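Local structure of sylvaticin (Pythium sylvaticum, 2POS) at residues F9-K14 with N67-I72; S25-A30 with K48-T53; L36-Y41 with L73-V78; E55-I60 with T87-S92. The protein is a secreted alpha-elicitin-like protein that probably binds sterols or related lipids. All blocks are in the same frame, centred on the assembly; numbering follows the deposited sequence.

Contact 1: residues F9-K14 with N67-I72; sequences FTEFFK and NPNDCI
Glu11, on the short first helix of this elicitin fold, reaches Asn69 in the irregular loop that joins helix 54-64 to strand 73-75. The packed side is the buried carboxylate. Glu11 OE2 takes the backbone N-H of Asn69, N to OE2 2.7 Å, from the syn side and with a nearly straight N-H...O angle of 168°, while the same oxygen rests 3.3 Å from Pro68 CA. A water lies 2.7 Å from Glu11 OE2 and 2.8 Å from Asn69 O, a second link between carboxylate and loop. Glu11 CG stands anti to the backbone N, and the chain then bends at chi2 (75°), which turns the carboxylate toward the loop. Behind it, the disulfide of Cys71 with Cys7 joins the same loop to the chain just before the helix. Lys14, extended beyond CG, brings its ammonium to the carboxylate in a salt bridge, Lys14 NZ lying 2.9 Å from Glu11 OE1, which probably helps to balance the buried charge.

The outer side is looser. Asn67 and Asn69 are exposed, and the amide of Asn69 lies across Glu11 with the two planes 35° apart. At this margin Lys14 NZ also donates to Asn67 O, 3.0 Å away.

Contact 2: residues S25-A30 with K48-T53; sequences SVCQDA and KLMCGT
With chi1 at -179°, Cys27 sets SG anti to its backbone N, while Met50 bends at chi3 (76°) so that its terminal methyl turns to meet that sulfur. Met50 CE and Cys27 SG come to rest 4.1 Å apart, a methyl-to-sulfur packing in the buried part of the contact. Nearer the surface, Ala30 CB sits over the branch of Thr53, 3.8 Å from Thr53 OG1 and 4.0 Å from CG2, and Val26 CG1 comes only marginally near Thr53 CG2. Both methyls of Leu49, CD1 and CD2, lie 3.8 Å from Ala30 O.

These are helix 22-31 and the C-terminal end of helix 44-51 with the turn after it, in the disulfide-braced, largely helical elicitin fold. The partner of Cys27 in its disulfide is Cys56 of helix 54-64, whose first turn lies just beyond Thr53, and Met50 also packs on Cys56. Thr53 occupies the N-cap position of that helix but makes no capping bond with its side chain. Thr53 OG1 instead donates back to Leu49 O at 2.8 Å, from above the carbonyl plane. Gly52 N approaches Leu49 O from the opposite face, 3.2 Å away, giving this oxygen two donors where helix 44-51 gives way to the turn.

Contact 3: residues L36-Y41 with L73-V78; sequences LPPAGY and LVFGDV
The 2.8 Å hydrogen bond from Phe75 N to Val78 O, returned by Val78 N to Phe75 O at 3.0 Å, closes a tight hairpin whose two end residues both lean on the loop 36-41. Gly76 and Asp77 form the corners of a type II' turn, with Gly76 at the positive phi that this turn requires of its first corner. Phe75 has CG anti to its backbone N (chi1 -175°), a setting that carries the ring out over the prolines. Pro38 CD stands over one face of the Phe75 ring, 4.0 Å from its centroid and 14° off the normal, a CH-pi contact, and Pro38 CG packs against Phe75 CB at 3.7 Å. Pro37, preceded by a cis peptide bond, adds its CB at 3.7 Å from Phe75 CE2.

Strands 73-75 and 78-80 with this loop are consistent with the beak-like motif of elicitins, a two-stranded antiparallel sheet and an omega loop. The other half of the junction is made by Val78, which wedges its two methyls against the loop backbone. Val78 CG1 lies 3.5 Å from Pro38 O and 3.6 Å from Gly40 N, while CG2 sits beside the same Pro38 oxygen. At the backbone conformation of Gly40 (phi 112°) a side chain would be jammed against the carbonyl oxygen of Ala39; the Gly40 carbonyl accepts a hydrogen bond from Trp33 NE1, and farther along Tyr41 OH bonds to Asn81 N.

Contact 4: residues E55-I60 with T87-S92; sequences ECFTLI and TEFEPS
Phe89 turns the edge of its ring into the face of Phe57, an edge-to-face pair with centroids 5.1 Å apart and planes inclined at 65°. The touching atom is Phe89 CE2, which stands above the Phe57 ring off its centre, 3.8 Å from Phe57 CD2. At chi1 174°, Phe89 CG lies anti to the backbone N, and the ring is thereby thrust from helix 82-92 across to helix 54-64. While its edge engages Phe57, one of its faces takes Ile60: Ile60 CG1 lies over that face, 3.9 Å from the centroid and 3.6 Å from Phe89 CD2, in a CH-pi contact set toward the rim. The CG2 methyl of Ile60 reaches back along the stem of the aromatic side chain, 4.0 Å from Phe89 CB. Cys56 completes the cluster more distantly, its CB 4.3 Å from Phe89 CZ.

This is antiparallel helix packing in the all-alpha part of the elicitin fold, the short axes passing 10.4 Å apart with their directions at 154°. Leu47 and Met50 of helix 44-51 also lie against Phe89, so the Phe89 side chain sits where helix 82-92 meets both 54-64 and 44-51. On the outer side, Phe57 meets Glu90 at the ring edge, where the aliphatic CG approaches near the ring plane while the carboxylate stands almost perpendicular to the ring. The backbone of helix 82-92 is kinked at Pro91, whose nitrogen has no bond to the preceding turn; just beyond it, Ser92 OG donates in the carbonyl plane to a lone pair of Phe89 O, 2.6 Å away.

How the contacts relate
The four contacts fall into two neighbouring pairs in a small single-chain fold. Contacts 1 and 3, with centres about 12 Å apart, meet where Phe12 of helix 10-13 packs on strand 73-75. Contacts 2 and 4, with centres about 10 Å apart, are joined by the Cys27-Cys56 disulfide and by the succession of helices 44-51 and 54-64. Contacts 1 and 2 lie on opposite sides of the chain's centre, their own centres about 23 Å apart, yet contact 2 is nested within the chain loop that contact 1 closes. Contacts 1, 3 and 4 interleave along the sequence; contacts 2 and 3 also cross, and a probable hydrogen bond from Leu36 N to Gln28 OE1 joins the two groups there.

Contact 1: residues F9-K14 with N67-I72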
loop_
_atom_site.group_PDB
_atom_site.type_symbol
_atom_site.label_atom_id
_atom_site.label_comp_id
_atom_site.label_asym_id
_atom_site.label_seq_id
_atom_site.Cartn_x
_atom_site.Cartn_y
_atom_site.Cartn_z
ATOM N N PHE A 9 11.258 -10.120 7.054
ATOM C CA PHE A 9 10.932 -10.374 5.653
ATOM C C PHE A 9 9.577 -11.069 5.504
ATOM O O PHE A 9 8.888 -10.880 4.498
ATOM C CB PHE A 9 12.037 -11.181 4.952
ATOM C CG PHE A 9 11.842 -11.299 3.466
ATOM C CD1 PHE A 9 12.243 -10.278 2.616
ATOM C CD2 PHE A 9 11.244 -12.428 2.916
ATOM C CE1 PHE A 9 12.057 -10.380 1.243
ATOM C CE2 PHE A 9 11.048 -12.537 1.545
ATOM C CZ PHE A 9 11.453 -11.514 0.709
ATOM N N THR A 10 9.198 -11.857 6.514
ATOM C CA THR A 10 7.925 -12.583 6.517
ATOM C C THR A 10 6.717 -11.663 6.342
ATOM O O THR A 10 5.653 -12.093 5.899
ATOM C CB THR A 10 7.752 -13.454 7.790
ATOM O OG1 THR A 10 7.984 -12.663 8.961
ATOM C CG2 THR A 10 8.720 -14.635 7.776
ATOM N N GLU A 11 6.888 -10.383 6.670
ATOM C CA GLU A 11 5.839 -9.402 6.450
ATOM C C GLU A 11 5.433 -9.352 4.975
ATOM O O GLU A 11 4.259 -9.166 4.678
ATOM C CB GLU A 11 6.282 -8.025 6.947
ATOM C CG GLU A 11 5.203 -6.947 6.938
ATOM C CD GLU A 11 4.181 -7.072 8.060
ATOM O OE1 GLU A 11 4.365 -7.879 8.994
ATOM O OE2 GLU A 11 3.179 -6.335 8.007
ATOM N N PHE A 12 6.389 -9.522 4.057
ATOM C CA PHE A 12 6.070 -9.541 2.623
ATOM C C PHE A 12 5.048 -10.625 2.318
ATOM O O PHE A 12 4.135 -10.418 1.516
ATOM C CB PHE A 12 7.309 -9.800 1.750
ATOM C CG PHE A 12 8.186 -8.600 1.545
ATOM C CD1 PHE A 12 9.381 -8.474 2.248
ATOM C CD2 PHE A 12 7.833 -7.604 0.637
ATOM C CE1 PHE A 12 10.213 -7.373 2.054
ATOM C CE2 PHE A 12 8.657 -6.485 0.446
ATOM C CZ PHE A 12 9.844 -6.375 1.151
ATOM N N PHE A 13 5.192 -11.780 2.965
ATOM C CA PHE A 13 4.325 -12.917 2.651
ATOM C C PHE A 13 2.865 -12.647 2.979
ATOM O O PHE A 13 1.966 -13.236 2.373
ATOM C CB PHE A 13 4.808 -14.204 3.328
ATOM C CG PHE A 13 6.216 -14.615 2.943
ATOM C CD1 PHE A 13 7.074 -15.148 3.901
ATOM C CD2 PHE A 13 6.673 -14.492 1.631
ATOM C CE1 PHE A 13 8.368 -15.534 3.564
ATOM C CE2 PHE A 13 7.968 -14.887 1.286
ATOM C CZ PHE A 13 8.811 -15.411 2.263
ATOM N N LYS A 14 2.621 -11.737 3.928
ATOM C CA LYS A 14 1.254 -11.329 4.259
ATOM C C LYS A 14 0.515 -10.725 3.071
ATOM O O LYS A 14 -0.715 -10.763 3.028
ATOM C CB LYS A 14 1.251 -10.277 5.368
ATOM C CG LYS A 14 1.555 -10.768 6.755
ATOM C CD LYS A 14 1.380 -9.574 7.686
ATOM C CE LYS A 14 1.810 -9.890 9.085
ATOM N NZ LYS A 14 1.675 -8.654 9.910
ATOM N N ASN A 67 -3.845 -7.217 8.179
ATOM C CA ASN A 67 -3.241 -6.803 9.448
ATOM C C ASN A 67 -1.741 -6.526 9.354
ATOM O O ASN A 67 -0.950 -7.166 10.051
ATOM C CB ASN A 67 -3.555 -7.821 10.545
ATOM C CG ASN A 67 -5.031 -7.906 10.825
ATOM O OD1 ASN A 67 -5.704 -6.879 10.956
ATOM N ND2 ASN A 67 -5.558 -9.123 10.889
ATOM N N PRO A 68 -1.348 -5.557 8.503
ATOM C CA PRO A 68 0.063 -5.210 8.360
ATOM C C PRO A 68 0.608 -4.639 9.664
ATOM O O PRO A 68 -0.114 -3.938 10.378
ATOM C CB PRO A 68 0.048 -4.125 7.278
ATOM C CG PRO A 68 -1.317 -3.550 7.330
ATOM C CD PRO A 68 -2.206 -4.706 7.657
ATOM N N ASN A 69 1.864 -4.954 9.966
ATOM C CA ASN A 69 2.512 -4.469 11.176
ATOM C C ASN A 69 2.974 -3.027 11.035
ATOM O O ASN A 69 3.144 -2.521 9.931
ATOM C CB ASN A 69 3.685 -5.381 11.556
ATOM C CG ASN A 69 3.222 -6.705 12.133
ATOM O OD1 ASN A 69 2.095 -6.827 12.601
ATOM N ND2 ASN A 69 4.095 -7.702 12.101
ATOM N N ASP A 70 3.137 -2.377 12.182
ATOM C CA ASP A 70 3.645 -1.028 12.273
ATOM C C ASP A 70 5.170 -1.122 12.294
ATOM O O ASP A 70 5.798 -1.181 13.356
ATOM C CB ASP A 70 3.095 -0.386 13.549
ATOM C CG ASP A 70 3.341 1.118 13.619
ATOM O OD1 ASP A 70 3.991 1.692 12.727
ATOM O OD2 ASP A 70 2.865 1.732 14.596
ATOM N N CYS A 71 5.754 -1.168 11.102
ATOM C CA CYS A 71 7.194 -1.321 10.918
ATOM C C CYS A 71 7.546 -0.892 9.507
ATOM O O CYS A 71 6.660 -0.760 8.660
ATOM C CB CYS A 71 7.633 -2.777 11.134
ATOM S SG CYS A 71 6.714 -4.011 10.144
ATOM N N ILE A 72 8.838 -0.684 9.262
ATOM C CA ILE A 72 9.318 -0.288 7.948
ATOM C C ILE A 72 9.643 -1.518 7.110
ATOM O O ILE A 72 10.520 -2.310 7.459
ATOM C CB ILE A 72 10.552 0.654 8.057
ATOM C CG1 ILE A 72 10.159 1.986 8.722
ATOM C CG2 ILE A 72 11.201 0.867 6.689
ATOM C CD1 ILE A 72 9.277 2.901 7.860
HETATM O O HOH W 1 3.452 -3.695 7.389
#

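Contact 2: residues S25-A30 with K48-T53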
loop_
_atom_site.group_PDB
_atom_site.type_symbol
_atom_site.label_atom_id
_atom_site.label_comp_id
_atom_site.label_asym_id
_atom_site.label_seq_id
_atom_site.Cartn_x
_atom_site.Cartn_y
_atom_site.Cartn_z
ATOM N N SER A 25 -4.646 -4.735 -9.570
ATOM C CA SER A 25 -4.323 -4.360 -10.938
ATOM C C SER A 25 -5.037 -3.077 -11.368
ATOM O O SER A 25 -4.426 -2.199 -11.981
ATOM C CB SER A 25 -4.654 -5.513 -11.890
ATOM O OG SER A 25 -4.508 -5.120 -13.243
ATOM N N VAL A 26 -6.325 -2.962 -11.049
ATOM C CA VAL A 26 -7.098 -1.781 -11.449
ATOM C C VAL A 26 -6.542 -0.510 -10.815
ATOM O O VAL A 26 -6.379 0.506 -11.490
ATOM C CB VAL A 26 -8.606 -1.916 -11.132
ATOM C CG1 VAL A 26 -9.356 -0.631 -11.521
ATOM C CG2 VAL A 26 -9.193 -3.112 -11.850
ATOM N N CYS A 27 -6.234 -0.578 -9.521
ATOM C CA CYS A 27 -5.709 0.579 -8.803
ATOM C C CYS A 27 -4.331 0.983 -9.323
ATOM O O CYS A 27 -4.088 2.166 -9.575
ATOM C CB CYS A 27 -5.657 0.299 -7.300
ATOM S SG CYS A 27 -5.051 1.690 -6.313
ATOM N N GLN A 28 -3.448 0.001 -9.504
ATOM C CA GLN A 28 -2.090 0.254 -9.984
ATOM C C GLN A 28 -2.091 0.827 -11.398
ATOM O O GLN A 28 -1.405 1.820 -11.671
ATOM C CB GLN A 28 -1.240 -1.024 -9.919
ATOM C CG GLN A 28 -0.954 -1.494 -8.485
ATOM C CD GLN A 28 -0.041 -2.705 -8.430
ATOM O OE1 GLN A 28 0.670 -2.908 -7.447
ATOM N NE2 GLN A 28 -0.061 -3.522 -9.485
ATOM N N ASP A 29 -2.890 0.235 -12.282
ATOM C CA ASP A 29 -2.979 0.719 -13.662
ATOM C C ASP A 29 -3.590 2.112 -13.762
ATOM O O ASP A 29 -3.158 2.918 -14.583
ATOM C CB ASP A 29 -3.771 -0.258 -14.535
ATOM C CG ASP A 29 -3.035 -1.571 -14.771
ATOM O OD1 ASP A 29 -1.865 -1.702 -14.352
ATOM O OD2 ASP A 29 -3.632 -2.479 -15.383
ATOM N N ALA A 30 -4.585 2.396 -12.921
ATOM C CA ALA A 30 -5.258 3.695 -12.932
ATOM C C ALA A 30 -4.358 4.814 -12.424
ATOM O O ALA A 30 -4.387 5.930 -12.947
ATOM C CB ALA A 30 -6.542 3.642 -12.113
ATOM N N LYS A 48 -3.859 11.565 -6.115
ATOM C CA LYS A 48 -4.985 12.203 -6.799
ATOM C C LYS A 48 -5.777 11.175 -7.597
ATOM O O LYS A 48 -7.003 11.094 -7.491
ATOM C CB LYS A 48 -4.462 13.287 -7.752
ATOM C CG LYS A 48 -5.534 14.108 -8.470
ATOM C CD LYS A 48 -5.812 15.442 -7.789
ATOM C CE LYS A 48 -6.999 15.351 -6.836
ATOM N NZ LYS A 48 -7.353 16.668 -6.231
ATOM N N LEU A 49 -5.057 10.401 -8.400
ATOM C CA LEU A 49 -5.662 9.357 -9.216
ATOM C C LEU A 49 -6.292 8.256 -8.364
ATOM O O LEU A 49 -7.412 7.839 -8.625
ATOM C CB LEU A 49 -4.632 8.777 -10.184
ATOM C CG LEU A 49 -4.305 9.667 -11.391
ATOM C CD1 LEU A 49 -2.950 9.316 -11.990
ATOM C CD2 LEU A 49 -5.407 9.559 -12.442
ATOM N N MET A 50 -5.576 7.815 -7.329
ATOM C CA MET A 50 -6.083 6.778 -6.425
ATOM C C MET A 50 -7.381 7.206 -5.754
ATOM O O MET A 50 -8.328 6.420 -5.662
ATOM C CB MET A 50 -5.048 6.461 -5.343
ATOM C CG MET A 50 -3.839 5.709 -5.848
ATOM S SD MET A 50 -2.589 5.520 -4.566
ATOM C CE MET A 50 -3.325 4.226 -3.574
ATOM N N CYS A 51 -7.419 8.457 -5.296
ATOM C CA CYS A 51 -8.573 8.984 -4.571
ATOM C C CYS A 51 -9.843 9.067 -5.422
ATOM O O CYS A 51 -10.937 9.150 -4.879
ATOM C CB CYS A 51 -8.238 10.341 -3.944
ATOM S SG CYS A 51 -6.997 10.205 -2.623
ATOM N N GLY A 52 -9.687 9.046 -6.744
ATOM C CA GLY A 52 -10.831 9.008 -7.652
ATOM C C GLY A 52 -11.120 7.641 -8.258
ATOM O O GLY A 52 -11.906 7.528 -9.205
ATOM N N THR A 53 -10.496 6.601 -7.707
ATOM C CA THR A 53 -10.637 5.237 -8.220
ATOM C C THR A 53 -11.213 4.352 -7.117
ATOM O O THR A 53 -10.549 4.094 -6.105
ATOM C CB THR A 53 -9.273 4.694 -8.719
ATOM O OG1 THR A 53 -8.718 5.597 -9.687
ATOM C CG2 THR A 53 -9.409 3.299 -9.344
#

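Contact 3: residues L36-Y41 with L73-V78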
loop_
_atom_site.group_PDB
_atom_site.type_symbol
_atom_site.label_atom_id
_atom_site.label_comp_id
_atom_site.label_asym_id
_atom_site.label_seq_id
_atom_site.Cartn_x
_atom_site.Cartn_y
_atom_site.Cartn_z
ATOM N N LEU A 36 2.760 -3.991 -5.548
ATOM C CA LEU A 36 3.551 -5.199 -5.807
ATOM C C LEU A 36 4.220 -5.145 -7.188
ATOM O O LEU A 36 3.537 -5.224 -8.209
ATOM C CB LEU A 36 2.689 -6.466 -5.710
ATOM C CG LEU A 36 1.961 -6.799 -4.406
ATOM C CD1 LEU A 36 1.172 -8.085 -4.574
ATOM C CD2 LEU A 36 2.924 -6.912 -3.246
ATOM N N PRO A 37 5.555 -4.990 -7.233
ATOM C CA PRO A 37 6.477 -4.740 -6.129
ATOM C C PRO A 37 6.247 -3.339 -5.568
ATOM O O PRO A 37 5.806 -2.456 -6.301
ATOM C CB PRO A 37 7.865 -4.804 -6.790
ATOM C CG PRO A 37 7.655 -5.311 -8.155
ATOM C CD PRO A 37 6.246 -5.040 -8.533
ATOM N N PRO A 38 6.553 -3.125 -4.280
ATOM C CA PRO A 38 6.243 -1.815 -3.694
ATOM C C PRO A 38 7.127 -0.681 -4.210
ATOM O O PRO A 38 8.362 -0.779 -4.159
ATOM C CB PRO A 38 6.463 -2.041 -2.195
ATOM C CG PRO A 38 7.455 -3.147 -2.125
ATOM C CD PRO A 38 7.157 -4.045 -3.303
ATOM N N ALA A 39 6.491 0.385 -4.700
ATOM C CA ALA A 39 7.193 1.609 -5.092
ATOM C C ALA A 39 7.400 2.563 -3.919
ATOM O O ALA A 39 8.204 3.500 -4.015
ATOM C CB ALA A 39 6.443 2.312 -6.202
ATOM N N GLY A 40 6.670 2.331 -2.827
ATOM C CA GLY A 40 6.699 3.233 -1.676
ATOM C C GLY A 40 5.380 3.955 -1.484
ATOM O O GLY A 40 4.315 3.407 -1.776
ATOM N N TYR A 41 5.443 5.186 -0.984
ATOM C CA TYR A 41 4.230 5.968 -0.791
ATOM C C TYR A 41 3.827 6.606 -2.104
ATOM O O TYR A 41 4.700 7.003 -2.882
ATOM C CB TYR A 41 4.423 7.052 0.275
ATOM C CG TYR A 41 4.767 6.497 1.635
ATOM C CD1 TYR A 41 6.064 6.575 2.121
ATOM C CD2 TYR A 41 3.796 5.878 2.419
ATOM C CE1 TYR A 41 6.388 6.059 3.367
ATOM C CE2 TYR A 41 4.103 5.356 3.669
ATOM C CZ TYR A 41 5.402 5.452 4.135
ATOM O OH TYR A 41 5.718 4.942 5.368
ATOM N N LEU A 73 8.894 -1.672 6.022
ATOM C CA LEU A 73 9.153 -2.689 5.012
ATOM C C LEU A 73 10.223 -2.177 4.053
ATOM O O LEU A 73 10.065 -1.114 3.446
ATOM C CB LEU A 73 7.859 -2.996 4.258
ATOM C CG LEU A 73 7.804 -4.202 3.318
ATOM C CD1 LEU A 73 7.946 -5.500 4.108
ATOM C CD2 LEU A 73 6.498 -4.188 2.552
ATOM N N VAL A 74 11.309 -2.942 3.942
ATOM C CA VAL A 74 12.467 -2.574 3.134
ATOM C C VAL A 74 12.511 -3.446 1.884
ATOM O O VAL A 74 12.650 -4.663 1.985
ATOM C CB VAL A 74 13.779 -2.755 3.941
ATOM C CG1 VAL A 74 15.006 -2.452 3.075
ATOM C CG2 VAL A 74 13.767 -1.868 5.166
ATOM N N PHE A 75 12.405 -2.808 0.721
ATOM C CA PHE A 75 12.459 -3.497 -0.569
ATOM C C PHE A 75 13.477 -2.784 -1.453
ATOM O O PHE A 75 13.142 -1.837 -2.169
ATOM C CB PHE A 75 11.065 -3.536 -1.221
ATOM C CG PHE A 75 11.014 -4.329 -2.496
ATOM C CD1 PHE A 75 10.970 -5.714 -2.464
ATOM C CD2 PHE A 75 11.016 -3.690 -3.727
ATOM C CE1 PHE A 75 10.932 -6.452 -3.641
ATOM C CE2 PHE A 75 10.980 -4.415 -4.910
ATOM C CZ PHE A 75 10.940 -5.798 -4.867
ATOM N N GLY A 76 14.732 -3.230 -1.389
ATOM C CA GLY A 76 15.834 -2.469 -1.986
ATOM C C GLY A 76 15.960 -1.118 -1.304
ATOM O O GLY A 76 16.057 -1.045 -0.078
ATOM N N ASP A 77 15.932 -0.047 -2.092
ATOM C CA ASP A 77 15.975 1.315 -1.566
ATOM C C ASP A 77 14.604 1.849 -1.164
ATOM O O ASP A 77 14.497 2.939 -0.591
ATOM C CB ASP A 77 16.634 2.249 -2.581
ATOM C CG ASP A 77 18.123 2.063 -2.639
ATOM O OD1 ASP A 77 18.646 1.323 -1.777
ATOM O OD2 ASP A 77 18.777 2.650 -3.531
ATOM N N VAL A 78 13.563 1.074 -1.465
ATOM C CA VAL A 78 12.195 1.442 -1.113
ATOM C C VAL A 78 11.944 1.103 0.349
ATOM O O VAL A 78 12.214 -0.017 0.795
ATOM C CB VAL A 78 11.158 0.740 -2.020
ATOM C CG1 VAL A 78 9.726 1.024 -1.536
ATOM C CG2 VAL A 78 11.341 1.182 -3.465
#

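Contact 4: residues E55-I60 with T87-S92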
loop_
_atom_site.group_PDB
_atom_site.type_symbol
_atom_site.label_atom_id
_atom_site.label_comp_id
_atom_site.label_asym_id
_atom_site.label_seq_id
_atom_site.Cartn_x
_atom_site.Cartn_y
_atom_site.Cartn_z
ATOM N N GLU A 55 -11.632 1.276 -6.873
ATOM C CA GLU A 55 -10.844 0.065 -6.651
ATOM C C GLU A 55 -9.633 0.292 -5.752
ATOM O O GLU A 55 -9.170 -0.637 -5.086
ATOM C CB GLU A 55 -10.415 -0.545 -7.980
ATOM C CG GLU A 55 -11.577 -1.180 -8.753
ATOM C CD GLU A 55 -12.331 -0.209 -9.659
ATOM O OE1 GLU A 55 -12.057 1.016 -9.655
ATOM O OE2 GLU A 55 -13.217 -0.693 -10.395
ATOM N N CYS A 56 -9.117 1.520 -5.734
ATOM C CA CYS A 56 -8.034 1.852 -4.799
ATOM C C CYS A 56 -8.504 1.804 -3.348
ATOM O O CYS A 56 -7.784 1.329 -2.476
ATOM C CB CYS A 56 -7.399 3.197 -5.140
ATOM S SG CYS A 56 -6.446 3.147 -6.662
ATOM N N PHE A 57 -9.728 2.254 -3.091
ATOM C CA PHE A 57 -10.322 2.117 -1.756
ATOM C C PHE A 57 -10.527 0.647 -1.400
ATOM O O PHE A 57 -10.264 0.232 -0.272
ATOM C CB PHE A 57 -11.638 2.889 -1.663
ATOM C CG PHE A 57 -11.460 4.378 -1.731
ATOM C CD1 PHE A 57 -11.338 5.022 -2.960
ATOM C CD2 PHE A 57 -11.398 5.138 -0.565
ATOM C CE1 PHE A 57 -11.159 6.402 -3.031
ATOM C CE2 PHE A 57 -11.228 6.526 -0.630
ATOM C CZ PHE A 57 -11.108 7.153 -1.860
ATOM N N THR A 58 -10.996 -0.136 -2.371
ATOM C CA THR A 58 -11.142 -1.577 -2.197
ATOM C C THR A 58 -9.794 -2.220 -1.880
ATOM O O THR A 58 -9.689 -3.042 -0.959
ATOM C CB THR A 58 -11.767 -2.229 -3.453
ATOM O OG1 THR A 58 -13.018 -1.582 -3.729
ATOM C CG2 THR A 58 -12.006 -3.731 -3.244
ATOM N N LEU A 59 -8.770 -1.838 -2.635
ATOM C CA LEU A 59 -7.434 -2.365 -2.417
ATOM C C LEU A 59 -6.929 -2.023 -1.020
ATOM O O LEU A 59 -6.426 -2.893 -0.306
ATOM C CB LEU A 59 -6.454 -1.836 -3.471
ATOM C CG LEU A 59 -4.993 -2.227 -3.241
ATOM C CD1 LEU A 59 -4.804 -3.740 -3.248
ATOM C CD2 LEU A 59 -4.096 -1.569 -4.288
ATOM N N ILE A 60 -7.053 -0.756 -0.635
ATOM C CA ILE A 60 -6.589 -0.317 0.680
ATOM C C ILE A 60 -7.286 -1.073 1.814
ATOM O O ILE A 60 -6.636 -1.497 2.772
ATOM C CB ILE A 60 -6.692 1.235 0.825
ATOM C CG1 ILE A 60 -5.644 1.919 -0.075
ATOM C CG2 ILE A 60 -6.621 1.674 2.302
ATOM C CD1 ILE A 60 -4.176 1.753 0.318
ATOM N N THR A 87 -3.721 3.219 6.730
ATOM C CA THR A 87 -4.515 3.891 7.755
ATOM C C THR A 87 -4.741 5.350 7.366
ATOM O O THR A 87 -5.837 5.886 7.549
ATOM C CB THR A 87 -3.843 3.791 9.133
ATOM O OG1 THR A 87 -3.642 2.411 9.462
ATOM C CG2 THR A 87 -4.711 4.428 10.207
ATOM N N GLU A 88 -3.711 5.972 6.798
ATOM C CA GLU A 88 -3.783 7.382 6.431
ATOM C C GLU A 88 -4.406 7.648 5.064
ATOM O O GLU A 88 -4.706 8.802 4.739
ATOM C CB GLU A 88 -2.400 8.027 6.523
ATOM C CG GLU A 88 -1.889 8.119 7.960
ATOM C CD GLU A 88 -0.646 8.966 8.111
ATOM O OE1 GLU A 88 0.091 9.156 7.115
ATOM O OE2 GLU A 88 -0.408 9.443 9.246
ATOM N N PHE A 89 -4.609 6.595 4.268
ATOM C CA PHE A 89 -5.068 6.769 2.893
ATOM C C PHE A 89 -6.384 7.545 2.771
ATOM O O PHE A 89 -6.433 8.579 2.102
ATOM C CB PHE A 89 -5.162 5.427 2.147
ATOM C CG PHE A 89 -5.758 5.557 0.770
ATOM C CD1 PHE A 89 -5.019 6.102 -0.275
ATOM C CD2 PHE A 89 -7.079 5.181 0.536
ATOM C CE1 PHE A 89 -5.580 6.245 -1.543
ATOM C CE2 PHE A 89 -7.644 5.325 -0.726
ATOM C CZ PHE A 89 -6.891 5.860 -1.761
ATOM N N GLU A 90 -7.447 7.060 3.405
ATOM C CA GLU A 90 -8.764 7.691 3.222
ATOM C C GLU A 90 -8.766 9.187 3.594
ATOM O O GLU A 90 -9.183 10.016 2.780
ATOM C CB GLU A 90 -9.860 6.937 3.971
ATOM C CG GLU A 90 -10.372 5.698 3.279
ATOM C CD GLU A 90 -11.690 5.228 3.878
ATOM O OE1 GLU A 90 -11.671 4.274 4.681
ATOM O OE2 GLU A 90 -12.739 5.838 3.573
ATOM N N PRO A 91 -8.289 9.543 4.811
ATOM C CA PRO A 91 -8.225 10.977 5.133
ATOM C C PRO A 91 -7.316 11.797 4.210
ATOM O O PRO A 91 -7.516 13.003 4.080
ATOM C CB PRO A 91 -7.682 11.015 6.572
ATOM C CG PRO A 91 -7.798 9.641 7.088
ATOM C CD PRO A 91 -7.844 8.699 5.933
ATOM N N SER A 92 -6.334 11.158 3.574
ATOM C CA SER A 92 -5.396 11.877 2.700
ATOM C C SER A 92 -6.086 12.344 1.415
ATOM O O SER A 92 -5.564 13.206 0.706
ATOM C CB SER A 92 -4.162 11.031 2.376
ATOM O OG SER A 92 -4.410 10.087 1.343
#